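Local coordinates for cell division protein FtsZ 1 (Methanocaldococcus jannaschii, PDB 1W5B) that binds and probably hydrolyses GTP, and is thought to polymerise into the contractile Z ring of cell division, at residues I127-G132 with A156-P161; E259-E264 with L297-E302. All coordinates share one frame; numbering follows the deposited sequence.

Interaction 1: residues I127-G132 with A156-P161; sequences ITCGLG and AVVTLP. With GTP (guanosine-5'-triphosphate), chain C.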
ATOM      1  N   ILE A 127      -1.030   5.979   1.950  1.00 21.80           N
ATOM      2  CA  ILE A 127      -0.774   6.103   3.374  1.00 18.69           C
ATOM      3  C   ILE A 127      -0.394   4.728   3.896  1.00 22.72           C
ATOM      4  O   ILE A 127      -1.179   3.787   3.799  1.00 23.04           O
ATOM      5  CB  ILE A 127      -2.038   6.589   4.108  1.00 15.77           C
ATOM      6  CG1 ILE A 127      -2.496   7.916   3.520  1.00 25.54           C
ATOM      7  CG2 ILE A 127      -1.757   6.773   5.589  1.00 16.41           C
ATOM      8  CD1 ILE A 127      -3.822   8.380   4.078  1.00 28.01           C
ATOM      9  N   THR A 128       0.803   4.614   4.463  1.00 20.37           N
ATOM     10  CA  THR A 128       1.267   3.341   4.971  1.00 18.31           C
ATOM     11  C   THR A 128       1.769   3.426   6.406  1.00 24.06           C
ATOM     12  O   THR A 128       2.356   4.430   6.823  1.00 22.36           O
ATOM     13  CB  THR A 128       2.385   2.787   4.074  1.00 26.27           C
ATOM     14  OG1 THR A 128       2.674   1.442   4.453  1.00 18.31           O
ATOM     15  CG2 THR A 128       3.643   3.633   4.198  1.00 24.75           C
ATOM     16  N   CYS A 129       1.524   2.369   7.167  1.00 20.64           N
ATOM     17  CA  CYS A 129       1.963   2.320   8.552  1.00 22.19           C
ATOM     18  C   CYS A 129       1.627   0.961   9.120  1.00 16.15           C
ATOM     19  O   CYS A 129       0.956   0.171   8.472  1.00 21.10           O
ATOM     20  CB  CYS A 129       1.247   3.387   9.377  1.00 21.33           C
ATOM     21  SG  CYS A 129      -0.473   2.967   9.789  1.00 30.87           S
ATOM     22  N   GLY A 130       2.109   0.691  10.327  1.00 19.48           N
ATOM     23  CA  GLY A 130       1.793  -0.559  10.991  1.00 21.55           C
ATOM     24  C   GLY A 130       0.760  -0.195  12.042  1.00 24.36           C
ATOM     25  O   GLY A 130       1.024   0.650  12.902  1.00 30.34           O
ATOM     26  N   LEU A 131      -0.425  -0.791  11.977  1.00 21.59           N
ATOM     27  CA  LEU A 131      -1.463  -0.475  12.955  1.00 21.70           C
ATOM     28  C   LEU A 131      -1.172  -1.209  14.262  1.00 25.11           C
ATOM     29  O   LEU A 131      -0.659  -2.325  14.248  1.00 24.78           O
ATOM     30  CB  LEU A 131      -2.834  -0.872  12.416  1.00 16.11           C
ATOM     31  CG  LEU A 131      -3.288  -0.172  11.129  1.00 24.46           C
ATOM     32  CD1 LEU A 131      -4.626  -0.727  10.702  1.00 17.83           C
ATOM     33  CD2 LEU A 131      -3.400   1.337  11.359  1.00 26.49           C
ATOM     34  N   GLY A 132      -1.484  -0.573  15.387  1.00 23.30           N
ATOM     35  CA  GLY A 132      -1.230  -1.191  16.679  1.00 29.86           C
ATOM     36  C   GLY A 132      -0.539  -0.262  17.668  1.00 32.40           C
ATOM     37  O   GLY A 132      -0.703  -0.403  18.875  1.00 38.06           O
ATOM     38  N   ALA A 156      -4.683   3.473   1.362  1.00 21.63           N
ATOM     39  CA  ALA A 156      -3.898   3.084   2.517  1.00 25.42           C
ATOM     40  C   ALA A 156      -3.416   1.652   2.316  1.00 22.43           C
ATOM     41  O   ALA A 156      -4.088   0.848   1.676  1.00 28.55           O
ATOM     42  CB  ALA A 156      -4.738   3.185   3.800  1.00 18.67           C
ATOM     43  N   VAL A 157      -2.235   1.358   2.843  1.00 16.11           N
ATOM     44  CA  VAL A 157      -1.653   0.027   2.779  1.00 19.77           C
ATOM     45  C   VAL A 157      -1.058  -0.114   4.162  1.00 21.30           C
ATOM     46  O   VAL A 157      -0.000   0.437   4.457  1.00 19.13           O
ATOM     47  CB  VAL A 157      -0.524  -0.087   1.722  1.00 20.91           C
ATOM     48  CG1 VAL A 157       0.036  -1.507   1.723  1.00 12.19           C
ATOM     49  CG2 VAL A 157      -1.055   0.265   0.342  1.00 21.01           C
ATOM     50  N   VAL A 158      -1.767  -0.836   5.016  1.00 21.14           N
ATOM     51  CA  VAL A 158      -1.350  -1.013   6.387  1.00 19.65           C
ATOM     52  C   VAL A 158      -1.291  -2.480   6.771  1.00 24.81           C
ATOM     53  O   VAL A 158      -1.828  -3.347   6.068  1.00 18.98           O
ATOM     54  CB  VAL A 158      -2.340  -0.300   7.327  1.00 21.95           C
ATOM     55  CG1 VAL A 158      -2.477   1.146   6.908  1.00  8.21           C
ATOM     56  CG2 VAL A 158      -3.715  -0.980   7.255  1.00 13.79           C
ATOM     57  N   THR A 159      -0.635  -2.744   7.897  1.00 21.14           N
ATOM     58  CA  THR A 159      -0.510  -4.099   8.414  1.00 24.01           C
ATOM     59  C   THR A 159      -1.179  -4.190   9.774  1.00 23.96           C
ATOM     60  O   THR A 159      -1.274  -3.197  10.494  1.00 20.46           O
ATOM     61  CB  THR A 159       0.955  -4.503   8.632  1.00 25.95           C
ATOM     62  OG1 THR A 159       1.534  -3.640   9.616  1.00 23.54           O
ATOM     63  CG2 THR A 159       1.744  -4.421   7.337  1.00 16.79           C
ATOM     64  N   LEU A 160      -1.653  -5.388  10.106  1.00 29.29           N
ATOM     65  CA  LEU A 160      -2.270  -5.662  11.398  1.00 24.94           C
ATOM     66  C   LEU A 160      -1.131  -6.342  12.154  1.00 25.18           C
ATOM     67  O   LEU A 160      -0.285  -6.991  11.545  1.00 22.38           O
ATOM     68  CB  LEU A 160      -3.472  -6.603  11.232  1.00 28.11           C
ATOM     69  CG  LEU A 160      -4.904  -6.025  11.194  1.00 32.13           C
ATOM     70  CD1 LEU A 160      -4.927  -4.551  10.825  1.00 28.75           C
ATOM     71  CD2 LEU A 160      -5.729  -6.832  10.212  1.00 25.43           C
ATOM     72  N   PRO A 161      -1.084  -6.198  13.485  1.00 23.02           N
ATOM     73  CA  PRO A 161      -0.010  -6.812  14.272  1.00 26.33           C
ATOM     74  C   PRO A 161      -0.037  -8.332  14.398  1.00 30.11           C
ATOM     75  O   PRO A 161      -1.061  -8.970  14.158  1.00 28.60           O
ATOM     76  CB  PRO A 161      -0.152  -6.121  15.624  1.00 21.11           C
ATOM     77  CG  PRO A 161      -1.646  -5.971  15.742  1.00 23.02           C
ATOM     78  CD  PRO A 161      -2.034  -5.483  14.356  1.00 16.40           C
TER
HETATM   79  PG  GTP C 500       4.014   4.823  19.000  1.00 23.42           P
HETATM   80  O1G GTP C 500       3.103   4.341  20.144  1.00 27.52           O
HETATM   81  O2G GTP C 500       5.469   4.332  19.188  1.00 25.86           O
HETATM   82  O3G GTP C 500       4.070   6.360  18.949  1.00 26.98           O
HETATM   83  O3B GTP C 500       3.331   4.261  17.594  1.00 27.37           O
HETATM   84  PB  GTP C 500       4.003   3.851  16.156  1.00 27.18           P
HETATM   85  O1B GTP C 500       5.275   4.520  15.888  1.00 21.56           O
HETATM   86  O2B GTP C 500       2.878   4.035  15.143  1.00 27.80           O
HETATM   87  O3A GTP C 500       4.307   2.335  16.233  1.00 26.62           O
HETATM   88  PA  GTP C 500       5.166   1.415  15.342  1.00 22.31           P
HETATM   89  O1A GTP C 500       6.518   1.233  15.945  1.00 22.90           O
HETATM   90  O2A GTP C 500       5.079   1.814  13.937  1.00 26.31           O
HETATM   91  O5' GTP C 500       4.393   0.016  15.641  1.00 25.23           O
HETATM   92  C5' GTP C 500       3.076  -0.256  15.149  1.00 18.26           C
HETATM   93  C4' GTP C 500       3.012  -1.683  14.644  1.00 22.83           C
HETATM   94  O4' GTP C 500       3.917  -1.822  13.528  1.00 22.14           O
HETATM   95  C3' GTP C 500       3.490  -2.705  15.684  1.00 17.04           C
HETATM   96  O3' GTP C 500       2.395  -3.134  16.472  1.00 24.65           O
HETATM   97  C2' GTP C 500       4.003  -3.855  14.813  1.00 26.59           C
HETATM   98  O2' GTP C 500       2.905  -4.640  14.368  1.00 24.08           O
HETATM   99  C1' GTP C 500       4.540  -3.105  13.580  1.00 22.91           C
HETATM  100  N9  GTP C 500       5.999  -2.935  13.543  1.00 21.67           N
HETATM  101  C8  GTP C 500       6.810  -2.392  14.544  1.00 24.76           C
HETATM  102  N7  GTP C 500       8.037  -2.130  14.144  1.00 26.32           N
HETATM  103  C5  GTP C 500       8.068  -2.596  12.844  1.00 24.41           C
HETATM  104  C6  GTP C 500       9.096  -2.579  11.868  1.00 29.72           C
HETATM  105  O6  GTP C 500      10.285  -2.339  12.044  1.00 25.14           O
HETATM  106  N1  GTP C 500       8.674  -3.095  10.628  1.00 24.90           N
HETATM  107  C2  GTP C 500       7.401  -3.582  10.357  1.00 19.48           C
HETATM  108  N2  GTP C 500       7.217  -4.168   9.207  1.00 19.77           N
HETATM  109  N3  GTP C 500       6.405  -3.514  11.221  1.00 23.23           N
HETATM  110  C4  GTP C 500       6.770  -2.982  12.422  1.00 15.10           C
HETATM  111  O   HOH W   1       1.133  -3.910  12.266  1.00 23.51           O

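Interaction 2: residues E259-E264 with L297-E302; sequences EKRAKE and LEEARE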
ATOM      1  N   GLU A 259       9.811 -23.730 -14.660  1.00 38.77           N
ATOM      2  CA  GLU A 259       9.501 -23.789 -16.082  1.00 39.59           C
ATOM      3  C   GLU A 259       8.336 -22.875 -16.439  1.00 39.02           C
ATOM      4  O   GLU A 259       8.405 -22.119 -17.414  1.00 32.98           O
ATOM      5  CB  GLU A 259       9.182 -25.227 -16.478  1.00 40.86           C
ATOM      6  CG  GLU A 259       9.128 -25.451 -17.967  1.00 44.06           C
ATOM      7  CD  GLU A 259       8.921 -26.904 -18.306  1.00 45.57           C
ATOM      8  OE1 GLU A 259       9.794 -27.721 -17.933  1.00 44.15           O
ATOM      9  OE2 GLU A 259       7.888 -27.227 -18.933  1.00 43.51           O
ATOM     10  N   LYS A 260       7.264 -22.955 -15.655  1.00 33.02           N
ATOM     11  CA  LYS A 260       6.096 -22.105 -15.866  1.00 31.53           C
ATOM     12  C   LYS A 260       6.078 -20.971 -14.833  1.00 32.83           C
ATOM     13  O   LYS A 260       5.127 -20.849 -14.048  1.00 31.11           O
ATOM     14  CB  LYS A 260       4.806 -22.921 -15.758  1.00 37.71           C
ATOM     15  CG  LYS A 260       4.478 -23.739 -16.995  1.00 51.39           C
ATOM     16  CD  LYS A 260       5.542 -24.780 -17.279  1.00 64.67           C
ATOM     17  CE  LYS A 260       5.234 -25.533 -18.561  1.00 74.00           C
ATOM     18  NZ  LYS A 260       3.856 -26.088 -18.528  1.00 78.56           N
ATOM     19  N   ARG A 261       7.138 -20.159 -14.842  1.00 24.65           N
ATOM     20  CA  ARG A 261       7.301 -19.011 -13.937  1.00 28.22           C
ATOM     21  C   ARG A 261       6.005 -18.275 -13.607  1.00 24.36           C
ATOM     22  O   ARG A 261       5.596 -18.182 -12.452  1.00 27.82           O
ATOM     23  CB  ARG A 261       8.231 -17.950 -14.547  1.00 29.23           C
ATOM     24  CG  ARG A 261       9.572 -18.409 -15.005  1.00 37.88           C
ATOM     25  CD  ARG A 261      10.488 -17.213 -15.293  1.00 35.05           C
ATOM     26  NE  ARG A 261      10.081 -16.410 -16.444  1.00 32.79           N
ATOM     27  CZ  ARG A 261      10.854 -15.475 -16.991  1.00 28.22           C
ATOM     28  NH1 ARG A 261      12.057 -15.242 -16.483  1.00 29.73           N
ATOM     29  NH2 ARG A 261      10.441 -14.782 -18.046  1.00 32.59           N
ATOM     30  N   ALA A 262       5.401 -17.715 -14.649  1.00 25.82           N
ATOM     31  CA  ALA A 262       4.184 -16.927 -14.532  1.00 25.87           C
ATOM     32  C   ALA A 262       2.996 -17.705 -13.981  1.00 30.15           C
ATOM     33  O   ALA A 262       2.238 -17.192 -13.156  1.00 29.12           O
ATOM     34  CB  ALA A 262       3.835 -16.323 -15.897  1.00 24.96           C
ATOM     35  N   LYS A 263       2.827 -18.936 -14.441  1.00 30.65           N
ATOM     36  CA  LYS A 263       1.719 -19.762 -13.987  1.00 29.39           C
ATOM     37  C   LYS A 263       1.844 -20.046 -12.496  1.00 27.25           C
ATOM     38  O   LYS A 263       0.872 -19.927 -11.743  1.00 26.37           O
ATOM     39  CB  LYS A 263       1.709 -21.083 -14.746  1.00 33.63           C
ATOM     40  CG  LYS A 263       0.346 -21.717 -14.893  1.00 37.82           C
ATOM     41  CD  LYS A 263      -0.441 -21.001 -15.978  1.00 53.36           C
ATOM     42  CE  LYS A 263      -1.541 -21.882 -16.553  1.00 57.92           C
ATOM     43  NZ  LYS A 263      -2.107 -21.300 -17.806  1.00 52.73           N
ATOM     44  N   GLU A 264       3.043 -20.426 -12.070  1.00 26.53           N
ATOM     45  CA  GLU A 264       3.273 -20.740 -10.662  1.00 29.05           C
ATOM     46  C   GLU A 264       3.219 -19.492  -9.789  1.00 26.54           C
ATOM     47  O   GLU A 264       2.635 -19.504  -8.704  1.00 28.40           O
ATOM     48  CB  GLU A 264       4.629 -21.449 -10.486  1.00 28.13           C
ATOM     49  CG  GLU A 264       4.611 -22.931 -10.860  1.00 39.85           C
ATOM     50  CD  GLU A 264       5.876 -23.669 -10.441  1.00 44.29           C
ATOM     51  OE1 GLU A 264       6.504 -23.259  -9.441  1.00 44.50           O
ATOM     52  OE2 GLU A 264       6.231 -24.672 -11.099  1.00 41.33           O
ATOM     53  N   LEU A 297       5.025 -10.256 -22.786  1.00 49.98           N
ATOM     54  CA  LEU A 297       3.664  -9.812 -22.537  1.00 46.59           C
ATOM     55  C   LEU A 297       2.744 -11.018 -22.390  1.00 43.48           C
ATOM     56  O   LEU A 297       1.749 -10.964 -21.666  1.00 46.14           O
ATOM     57  CB  LEU A 297       3.197  -8.924 -23.694  1.00 51.14           C
ATOM     58  CG  LEU A 297       2.077  -7.922 -23.419  1.00 51.08           C
ATOM     59  CD1 LEU A 297       2.455  -7.021 -22.252  1.00 49.26           C
ATOM     60  CD2 LEU A 297       1.836  -7.095 -24.669  1.00 50.39           C
ATOM     61  N   GLU A 298       3.094 -12.105 -23.073  1.00 40.12           N
ATOM     62  CA  GLU A 298       2.314 -13.342 -23.039  1.00 39.72           C
ATOM     63  C   GLU A 298       2.296 -13.983 -21.652  1.00 35.62           C
ATOM     64  O   GLU A 298       1.278 -14.544 -21.237  1.00 34.12           O
ATOM     65  CB  GLU A 298       2.861 -14.337 -24.070  1.00 43.99           C
ATOM     66  CG  GLU A 298       2.865 -13.783 -25.488  1.00 52.57           C
ATOM     67  CD  GLU A 298       1.475 -13.377 -25.956  1.00 65.92           C
ATOM     68  OE1 GLU A 298       1.350 -12.317 -26.605  1.00 66.24           O
ATOM     69  OE2 GLU A 298       0.507 -14.120 -25.678  1.00 69.05           O
ATOM     70  N   GLU A 299       3.416 -13.914 -20.936  1.00 36.79           N
ATOM     71  CA  GLU A 299       3.469 -14.471 -19.588  1.00 33.57           C
ATOM     72  C   GLU A 299       2.523 -13.653 -18.717  1.00 38.23           C
ATOM     73  O   GLU A 299       1.709 -14.199 -17.975  1.00 42.83           O
ATOM     74  CB  GLU A 299       4.879 -14.377 -19.003  1.00 36.49           C
ATOM     75  CG  GLU A 299       5.934 -15.146 -19.750  1.00 33.22           C
ATOM     76  CD  GLU A 299       7.291 -15.066 -19.077  1.00 40.71           C
ATOM     77  OE1 GLU A 299       7.512 -15.780 -18.076  1.00 36.67           O
ATOM     78  OE2 GLU A 299       8.140 -14.280 -19.547  1.00 46.93           O
ATOM     79  N   ALA A 300       2.641 -12.334 -18.819  1.00 38.00           N
ATOM     80  CA  ALA A 300       1.806 -11.428 -18.050  1.00 38.04           C
ATOM     81  C   ALA A 300       0.346 -11.674 -18.369  1.00 40.83           C
ATOM     82  O   ALA A 300      -0.516 -11.616 -17.488  1.00 41.41           O
ATOM     83  CB  ALA A 300       2.169  -9.987 -18.371  1.00 41.50           C
ATOM     84  N   ARG A 301       0.072 -11.950 -19.637  1.00 39.13           N
ATOM     85  CA  ARG A 301      -1.293 -12.194 -20.078  1.00 41.13           C
ATOM     86  C   ARG A 301      -1.860 -13.416 -19.367  1.00 37.11           C
ATOM     87  O   ARG A 301      -3.005 -13.413 -18.923  1.00 41.68           O
ATOM     88  CB  ARG A 301      -1.321 -12.424 -21.588  1.00 46.89           C
ATOM     89  CG  ARG A 301      -2.716 -12.439 -22.189  1.00 59.90           C
ATOM     90  CD  ARG A 301      -3.110 -11.058 -22.683  1.00 65.27           C
ATOM     91  NE  ARG A 301      -3.343 -11.045 -24.125  1.00 70.39           N
ATOM     92  CZ  ARG A 301      -2.447 -11.417 -25.037  1.00 77.24           C
ATOM     93  NH1 ARG A 301      -1.244 -11.838 -24.666  1.00 81.32           N
ATOM     94  NH2 ARG A 301      -2.754 -11.368 -26.325  1.00 79.54           N
ATOM     95  N   GLU A 302      -1.045 -14.460 -19.268  1.00 37.32           N
ATOM     96  CA  GLU A 302      -1.447 -15.704 -18.624  1.00 39.89           C
ATOM     97  C   GLU A 302      -1.764 -15.477 -17.146  1.00 36.87           C
ATOM     98  O   GLU A 302      -2.682 -16.095 -16.593  1.00 41.09           O
ATOM     99  CB  GLU A 302      -0.333 -16.739 -18.784  1.00 42.84           C
ATOM    100  CG  GLU A 302      -0.585 -18.068 -18.107  1.00 51.57           C
ATOM    101  CD  GLU A 302       0.498 -19.083 -18.429  1.00 57.81           C
ATOM    102  OE1 GLU A 302       1.693 -18.735 -18.314  1.00 56.23           O
ATOM    103  OE2 GLU A 302       0.156 -20.228 -18.793  1.00 63.55           O
TER
HETATM  104  O   HOH W   2       6.467 -18.413 -17.743  1.00 41.96           O
HETATM  105  O   HOH W   3       3.715 -19.823 -17.085  1.00 40.55           O

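Interaction 1: residues I127-G132 with A156-P161
Thr128 holds OG1 anti to its own amide nitrogen (chi1 -170°), which swings the hydroxyl across to the neighbouring strand, where it donates 2.9 Å to Val157 O almost in line with the carbonyl bond. The two strands are adjacent and parallel, joined through helix 135-149 in a beta-alpha-beta unit of the Rossmann-like GTPase domain. The backbone amide of Cys129 is distant, its N 3.7 Å from Val157 O, and the hydroxyl is the donor that reaches this carbonyl; a valine at Thr128 would probably leave the buried oxygen without its hydroxyl donor. Val157 N donates 2.8 Å to Ile127 O before this point and Leu131 N donates to Thr159 O beyond it, with a weak bond from Thr159 N to Cys129 O between. On the face carrying Cys129 and Val158, Leu131 CD1 packs at 3.6 Å on Val158 CG2 and also meets Leu160 CD1, against helix 167-183. The strand ends reach the nucleotide. A CB on Gly130 would collide with the ribose O4', and Pro161 CB lies near O2'. One water joins protein to sugar, donating 2.7 Å to Thr159 OG1 and 3.1 Å to Leu131 O while hydrogen-bonded to GTP O2'.

Interaction 2: residues E259-E264 with L297-E302
Glu299 OE1 is gripped by three donors: Arg261 NE at 3.1 Å, Arg261 NH2 through a weak bond, and a water. This salt bridge links the first turns of helices 261-270 and 297-308, neighbours in the FtsZ C-terminal domain. Arg261 presents its guanidinium side-on, NE to Glu299 OE1 and NH2 to Glu299 OE2, the latter at 2.8 Å. Both oxygens use their syn lone pairs, and the two flat groups lie only 4° from coplanar, a side-on bidentate pairing that would hold the carboxylate's rotation. The arginine chain bends at chi3 (-68°) to bring this edge round, while Glu299 reaches out extended beyond CG. Each partner has a further tie: Arg261 NH1 forms a salt bridge with Asp294, and Glu299 OE2 accepts from the backbone N of Thr296. Beside this salt bridge the helices come close through Ala262, whose CB packs 3.8 Å from Glu299 CB. A second, more exposed bridge runs from Lys263 to Glu302. Lys263 NZ meets Glu302 OE2 at 2.7 Å on its anti side, 28° out of the carboxylate plane, with the lysine crossing the glutamate at about a right angle. The other oxygen of Glu302 is tied back to the first helix by water: one molecule accepts from Lys263 N at 2.9 Å and donates to Glu302 OE1 at 2.6 Å.

Overall arrangement
Interaction 1 is wholly buried in the GTPase domain, whereas interaction 2 lies on the surface of the C-terminal domain; their centres are 31 Å apart, and they share no helix or strand. The first is built from strands, with backbone bonds, one hydroxyl and apolar side chains, so polar atoms in the interior are met chiefly by the main chain. The second joins helices through charged side chains and bridging waters, with little apolar contact beyond one alanine. Water appears in both: at 127-132/156-161 it connects the strand ends to the nucleotide, while at 259-264/297-302 it connects helix to helix, away from the annotated GTP-binding residues.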